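Long-range contacts in dihydropteroate synthase (Burkholderia cenocepacia, PDB 2Y5S), which probably catalyses the condensation of para-aminobenzoate with 6-hydroxymethyl-7,8-dihydropterin diphosphate to give 7,8-dihydropteroate, the immediate precursor of folate derivatives: residues L63-E68 with L100-Y105; V77-E82 with K106-R111. All coordinates share one frame; numbering follows the deposited sequence.

Contact 1 (L63-E68 with L100-Y105). With 78H (7,8-dihydropteroate), chain P.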
loop_
_atom_site.group_PDB
_atom_site.type_symbol
_atom_site.label_atom_id
_atom_site.label_comp_id
_atom_site.label_asym_id
_atom_site.label_seq_id
_atom_site.Cartn_x
_atom_site.Cartn_y
_atom_site.Cartn_z
ATOM N N LEU B 63 12.958 -4.096 16.994
ATOM C CA LEU B 63 14.174 -4.138 16.194
ATOM C C LEU B 63 14.643 -5.574 16.051
ATOM O O LEU B 63 14.693 -6.303 17.040
ATOM C CB LEU B 63 15.286 -3.303 16.837
ATOM C CG LEU B 63 14.968 -1.819 16.978
ATOM C CD1 LEU B 63 16.038 -1.129 17.853
ATOM C CD2 LEU B 63 14.847 -1.187 15.590
ATOM N N ASP B 64 14.999 -5.967 14.829
ATOM C CA ASP B 64 15.474 -7.323 14.565
ATOM C C ASP B 64 16.971 -7.246 14.289
ATOM O O ASP B 64 17.408 -6.627 13.313
ATOM C CB ASP B 64 14.706 -7.967 13.396
ATOM C CG ASP B 64 14.892 -9.506 13.314
ATOM O OD1 ASP B 64 14.958 -10.189 14.358
ATOM O OD2 ASP B 64 14.961 -10.044 12.189
ATOM N N ILE B 65 17.742 -7.825 15.200
ATOM C CA ILE B 65 19.190 -7.785 15.157
ATOM C C ILE B 65 19.672 -9.093 14.547
ATOM O O ILE B 65 19.362 -10.163 15.059
ATOM C CB ILE B 65 19.803 -7.686 16.577
ATOM C CG1 ILE B 65 19.341 -6.425 17.318
ATOM C CG2 ILE B 65 21.326 -7.717 16.491
ATOM C CD1 ILE B 65 19.626 -6.484 18.822
ATOM N N GLY B 66 20.424 -9.008 13.457
ATOM C CA GLY B 66 20.981 -10.195 12.824
ATOM C C GLY B 66 22.440 -9.995 12.496
ATOM O O GLY B 66 22.783 -9.037 11.804
ATOM N N GLY B 67 23.292 -10.899 12.993
ATOM C CA GLY B 67 24.732 -10.872 12.725
ATOM C C GLY B 67 25.149 -11.701 11.519
ATOM O O GLY B 67 26.337 -11.805 11.214
ATOM N N GLU B 68 24.174 -12.295 10.831
ATOM C CA GLU B 68 24.438 -13.150 9.672
ATOM C C GLU B 68 23.664 -12.660 8.454
ATOM O O GLU B 68 22.875 -11.717 8.540
ATOM C CB GLU B 68 24.026 -14.590 10.002
ATOM C CG GLU B 68 24.438 -15.644 8.960
ATOM C CD GLU B 68 24.379 -17.062 9.488
ATOM O OE1 GLU B 68 24.338 -17.246 10.725
ATOM O OE2 GLU B 68 24.373 -17.997 8.661
ATOM N N LEU B 100 13.630 -6.268 21.428
ATOM C CA LEU B 100 14.810 -6.688 20.702
ATOM C C LEU B 100 14.634 -8.130 20.227
ATOM O O LEU B 100 14.616 -9.062 21.031
ATOM C CB LEU B 100 16.063 -6.568 21.586
ATOM C CG LEU B 100 16.374 -5.172 22.146
ATOM C CD1 LEU B 100 17.698 -5.148 22.918
ATOM C CD2 LEU B 100 16.377 -4.114 21.040
ATOM N N SER B 101 14.503 -8.292 18.913
ATOM C CA SER B 101 14.378 -9.591 18.293
ATOM C C SER B 101 15.750 -10.000 17.763
ATOM O O SER B 101 16.518 -9.148 17.285
ATOM C CB SER B 101 13.362 -9.544 17.156
ATOM O OG SER B 101 13.440 -10.700 16.356
ATOM N N ILE B 102 16.052 -11.294 17.850
ATOM C CA ILE B 102 17.326 -11.811 17.380
ATOM C C ILE B 102 17.098 -12.755 16.198
ATOM O O ILE B 102 16.438 -13.773 16.348
ATOM C CB ILE B 102 18.074 -12.589 18.473
ATOM C CG1 ILE B 102 18.135 -11.789 19.777
ATOM C CG2 ILE B 102 19.453 -12.946 17.979
ATOM C CD1 ILE B 102 18.989 -10.519 19.686
ATOM N N ASP B 103 17.656 -12.395 15.043
ATOM C CA ASP B 103 17.544 -13.186 13.817
ATOM C C ASP B 103 18.671 -14.213 13.798
ATOM O O ASP B 103 19.785 -13.953 13.303
ATOM C CB ASP B 103 17.597 -12.264 12.595
ATOM C CG ASP B 103 17.491 -13.013 11.247
ATOM O OD1 ASP B 103 17.048 -14.184 11.180
ATOM O OD2 ASP B 103 17.826 -12.380 10.232
ATOM N N THR B 104 18.387 -15.366 14.392
ATOM C CA THR B 104 19.352 -16.449 14.450
ATOM C C THR B 104 18.692 -17.811 14.556
ATOM O O THR B 104 17.623 -17.957 15.145
ATOM C CB THR B 104 20.301 -16.324 15.656
ATOM O OG1 THR B 104 21.359 -17.285 15.515
ATOM C CG2 THR B 104 19.536 -16.546 16.965
ATOM N N TYR B 105 19.370 -18.797 13.976
ATOM C CA TYR B 105 19.003 -20.204 14.096
ATOM C C TYR B 105 20.027 -21.005 14.912
ATOM O O TYR B 105 19.851 -22.214 15.097
ATOM C CB TYR B 105 18.862 -20.824 12.706
ATOM C CG TYR B 105 20.102 -20.725 11.842
ATOM C CD1 TYR B 105 21.103 -21.689 11.913
ATOM C CD2 TYR B 105 20.266 -19.675 10.955
ATOM C CE1 TYR B 105 22.231 -21.606 11.125
ATOM C CE2 TYR B 105 21.402 -19.582 10.163
ATOM C CZ TYR B 105 22.374 -20.554 10.258
ATOM O OH TYR B 105 23.500 -20.480 9.484
HETATM O O4 78H P . 10.879 -13.380 6.219
HETATM C C4 78H P . 11.539 -13.497 7.252
HETATM C C5 78H P . 12.943 -13.359 7.260
HETATM N N3 78H P . 10.888 -13.798 8.459
HETATM C C9 78H P . 13.617 -13.533 8.491
HETATM N N5 78H P . 13.621 -13.019 6.134
HETATM C C2 78H P . 11.636 -13.985 9.662
HETATM N N8 78H P . 14.997 -13.403 8.565
HETATM N N1 78H P . 12.969 -13.830 9.636
HETATM C C6 78H P . 14.966 -12.927 6.139
HETATM N N2 78H P . 11.019 -14.314 10.808
HETATM C C7 78H P . 15.821 -13.293 7.356
HETATM C C10 78H P . 15.703 -12.481 4.908
HETATM N N11 78H P . 15.925 -13.617 4.007
HETATM C C15 78H P . 15.606 -13.489 2.726
HETATM C C16 78H P . 14.831 -14.452 2.087
HETATM C C17 78H P . 16.042 -12.353 2.043
HETATM C C18 78H P . 14.505 -14.291 0.752
HETATM C C19 78H P . 15.714 -12.192 0.703
HETATM C C20 78H P . 14.950 -13.163 0.059
HETATM C C21 78H P . 14.560 -12.971 -1.410
HETATM O O22 78H P . 13.658 -13.700 -1.830
HETATM O O23 78H P . 15.055 -12.025 -2.062
HETATM O O HOH W 1 22.300 -13.255 14.078
HETATM O O HOH W 2 22.260 -17.292 12.733
HETATM O O HOH W 3 21.046 -12.942 11.083
#

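Contact 2 (V77-E82 with K106-R111)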
loop_
_atom_site.group_PDB
_atom_site.type_symbol
_atom_site.label_atom_id
_atom_site.label_comp_id
_atom_site.label_asym_id
_atom_site.label_seq_id
_atom_site.Cartn_x
_atom_site.Cartn_y
_atom_site.Cartn_z
ATOM N N VAL B 77 28.045 -17.501 8.738
ATOM C CA VAL B 77 29.002 -16.825 9.622
ATOM C C VAL B 77 29.433 -17.684 10.829
ATOM O O VAL B 77 28.573 -18.261 11.506
ATOM C CB VAL B 77 28.403 -15.499 10.149
ATOM C CG1 VAL B 77 29.292 -14.891 11.229
ATOM C CG2 VAL B 77 28.198 -14.517 8.996
ATOM N N PRO B 78 30.758 -17.753 11.111
ATOM C CA PRO B 78 31.322 -18.436 12.292
ATOM C C PRO B 78 30.760 -17.943 13.624
ATOM O O PRO B 78 30.402 -16.770 13.742
ATOM C CB PRO B 78 32.812 -18.094 12.216
ATOM C CG PRO B 78 33.072 -17.857 10.794
ATOM C CD PRO B 78 31.827 -17.231 10.240
ATOM N N LEU B 79 30.726 -18.825 14.621
ATOM C CA LEU B 79 30.008 -18.555 15.868
ATOM C C LEU B 79 30.575 -17.382 16.672
ATOM O O LEU B 79 29.809 -16.558 17.181
ATOM C CB LEU B 79 29.949 -19.813 16.745
ATOM C CG LEU B 79 29.164 -19.712 18.061
ATOM C CD1 LEU B 79 27.726 -19.250 17.826
ATOM C CD2 LEU B 79 29.189 -21.043 18.794
ATOM N N ASP B 80 31.899 -17.314 16.797
ATOM C CA ASP B 80 32.543 -16.241 17.563
ATOM C C ASP B 80 32.218 -14.862 16.990
ATOM O O ASP B 80 31.957 -13.916 17.737
ATOM C CB ASP B 80 34.063 -16.427 17.607
ATOM C CG ASP B 80 34.495 -17.527 18.561
ATOM O OD1 ASP B 80 33.672 -17.948 19.410
ATOM O OD2 ASP B 80 35.665 -17.960 18.467
ATOM N N GLU B 81 32.243 -14.754 15.666
ATOM C CA GLU B 81 31.957 -13.488 14.998
ATOM C C GLU B 81 30.477 -13.106 15.099
ATOM O O GLU B 81 30.169 -11.939 15.330
ATOM C CB GLU B 81 32.436 -13.517 13.540
ATOM C CG GLU B 81 33.933 -13.195 13.394
ATOM C CD GLU B 81 34.651 -14.032 12.334
ATOM O OE1 GLU B 81 33.977 -14.720 11.534
ATOM O OE2 GLU B 81 35.903 -13.998 12.302
ATOM N N GLU B 82 29.570 -14.074 14.954
ATOM C CA GLU B 82 28.136 -13.793 15.119
ATOM C C GLU B 82 27.856 -13.299 16.542
ATOM O O GLU B 82 27.125 -12.329 16.728
ATOM C CB GLU B 82 27.259 -15.011 14.773
ATOM C CG GLU B 82 25.757 -14.672 14.683
ATOM C CD GLU B 82 24.878 -15.848 14.271
ATOM O OE1 GLU B 82 25.424 -16.870 13.800
ATOM O OE2 GLU B 82 23.636 -15.745 14.411
ATOM N N LYS B 106 21.080 -20.346 15.399
ATOM C CA LYS B 106 22.124 -21.019 16.163
ATOM C C LYS B 106 21.772 -21.039 17.638
ATOM O O LYS B 106 21.685 -19.985 18.261
ATOM C CB LYS B 106 23.469 -20.325 15.954
ATOM C CG LYS B 106 23.953 -20.359 14.525
ATOM C CD LYS B 106 25.444 -20.086 14.451
ATOM C CE LYS B 106 25.953 -20.040 13.011
ATOM N NZ LYS B 106 25.185 -19.071 12.205
ATOM N N PRO B 107 21.552 -22.239 18.213
ATOM C CA PRO B 107 21.275 -22.325 19.646
ATOM C C PRO B 107 22.250 -21.564 20.565
ATOM O O PRO B 107 21.800 -20.936 21.520
ATOM C CB PRO B 107 21.313 -23.827 19.911
ATOM C CG PRO B 107 20.849 -24.434 18.613
ATOM C CD PRO B 107 21.469 -23.569 17.564
ATOM N N ALA B 108 23.547 -21.574 20.278
ATOM C CA ALA B 108 24.504 -20.837 21.119
ATOM C C ALA B 108 24.257 -19.324 21.084
ATOM O O ALA B 108 24.488 -18.619 22.072
ATOM C CB ALA B 108 25.948 -21.146 20.712
ATOM N N VAL B 109 23.789 -18.819 19.953
ATOM C CA VAL B 109 23.500 -17.405 19.835
ATOM C C VAL B 109 22.217 -17.134 20.614
ATOM O O VAL B 109 22.090 -16.111 21.285
ATOM C CB VAL B 109 23.398 -16.971 18.361
ATOM C CG1 VAL B 109 23.028 -15.502 18.252
ATOM C CG2 VAL B 109 24.732 -17.237 17.642
ATOM N N MET B 110 21.262 -18.063 20.513
ATOM C CA MET B 110 20.009 -17.943 21.236
ATOM C C MET B 110 20.270 -17.854 22.734
ATOM O O MET B 110 19.759 -16.948 23.388
ATOM C CB MET B 110 19.087 -19.121 20.947
ATOM C CG MET B 110 18.650 -19.234 19.513
ATOM S SD MET B 110 17.518 -20.594 19.250
ATOM C CE MET B 110 17.425 -20.547 17.441
ATOM N N ARG B 111 21.092 -18.772 23.256
ATOM C CA ARG B 111 21.423 -18.796 24.681
ATOM C C ARG B 111 22.105 -17.497 25.114
ATOM O O ARG B 111 21.677 -16.869 26.086
ATOM C CB ARG B 111 22.297 -20.015 25.036
ATOM C CG ARG B 111 21.623 -21.370 24.744
ATOM C CD ARG B 111 22.373 -22.575 25.355
ATOM N NE ARG B 111 21.930 -22.851 26.719
ATOM C CZ ARG B 111 21.167 -23.880 27.084
ATOM N NH1 ARG B 111 20.757 -24.777 26.193
ATOM N NH2 ARG B 111 20.824 -24.018 28.359
HETATM O O HOH W 2 22.260 -17.292 12.733
#

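Contact 1 (L63-E68 with L100-Y105)
The Tyr105 ring meets the Glu68 carboxylate at its hydroxyl edge, while water 2 sits over one ring face, offset toward the rim, and the Trp125 ring packs edge-to-face with it. Ring and carboxylate planes stand 63° apart; Tyr105 OH donates to Glu68 OE2 on the syn side at 2.8 Å. Glu68 OE1 is bound by Lys106 and linked through water 2 to Thr104 OG1, although the Glu68 side chain is poorly ordered. A second pair of flat groups, the carboxylates of Asp64 and Asp103, lies with planes 28° apart, OD2 of Asp64 being 4.2 Å from OD2 of Asp103. Ser101 OG reaches Asp64 OD1 from above the carboxylate plane at 2.6 Å, and Asn122 and Arg270 hold Asp64 OD2. Asp103 carries its CG anti to the backbone N (chi1 180°), turning the carboxylate to the pterin; N8 of 7,8-dihydropteroate makes weak bonds to its two oxygens, at 3.4 Å from Asp103 OD1, and Thr70 grips OD2. Asp64, Ser101 and Asp103 stand on two neighbouring parallel strands of the TIM barrel. Ser101 N bonds Leu63 O, Ile65 N bonds Ser101 O at 2.8 Å with an almost straight N-H, and Asp103 N bonds Ile65 O. On the other sheet face Ile65 and Ile102 lie side by side, their CD1 atoms 4.2 Å apart, against Val90 of helix 79-93. Past the last bridge, water 1 joins Gly67 N to Asp103 O, and water 3 joins Glu68 N to the same carbonyl oxygen. With Asp64 held by Ser101, Asn122 and Arg270, and Asp103 fixed by Thr70 and by its strand bond to Ile65 O, the Asp103 carboxylate is presented to N8 of the ligand.

Contact 2 (V77-E82 with K106-R111)
Leu79 lays its CD1 methyl against CG2 of Val109, 3.6 Å away, the two side chains running antiparallel alongside one another. Both belong to outer helices of the TIM barrel, 79-93 and 107-115, which meet here at their N-terminal ends. The second branch of Leu79 is used as well: CD2 rests on CB of Ala108 at 3.8 Å, so the isobutyl group spans two successive residues of the facing helix. Leu79 is exposed, so this apolar patch lies near solvent. Deeper in, Glu82 is buried. Its CG is anti to the backbone N (chi1 -169°) and the chain beyond is extended, which carries the carboxylate across Val109 at about a right angle; Glu82 CD comes within 3.6 Å of Val109 CG2. The carboxylate then forms a salt bridge with Lys106, the N-cap residue of helix 107-115. Lys106 runs extended as far as CE and bends at its last torsion (chi4 54°), turning the ammonium to Glu82 OE1. Along the way Lys106 CE passes 3.5 Å from the backbone O of Val77, just before the N-cap Pro78. The same ammonium is also paired with Glu68, whose negative charge lies near that of Glu82; Lys106 between them probably eases their mutual repulsion. The other oxygen, Glu82 OE2, is probably hydrogen-bonded to Thr104 and is also hydrogen-bonded to water 2, which makes a weak, long contact with the lysine nitrogen. In the salt bridge itself, Lys106 NZ stands 2.7 Å from Glu82 OE1 and meets its syn lone pair.

Contacts 1 and 2 have centres 11 Å apart, on the same side of the chain's centre, and their segments alternate along the sequence: 63-68, 77-82, 100-105, 106-111. The beta-alpha-beta unit of strand 62-66, helix 79-93 and strand 100-103 runs through both, and helix 107-115 follows directly. Contact 1 joins neighbouring strands of the barrel wall, whereas contact 2 joins the starts of the helices that follow them. They touch through the salt bridge between Glu68 and Lys106, a probable hydrogen bond between Thr104 and Glu82, and a shared water. The helix starts are thereby tied to the strand ends that lead up to the pterin pocket.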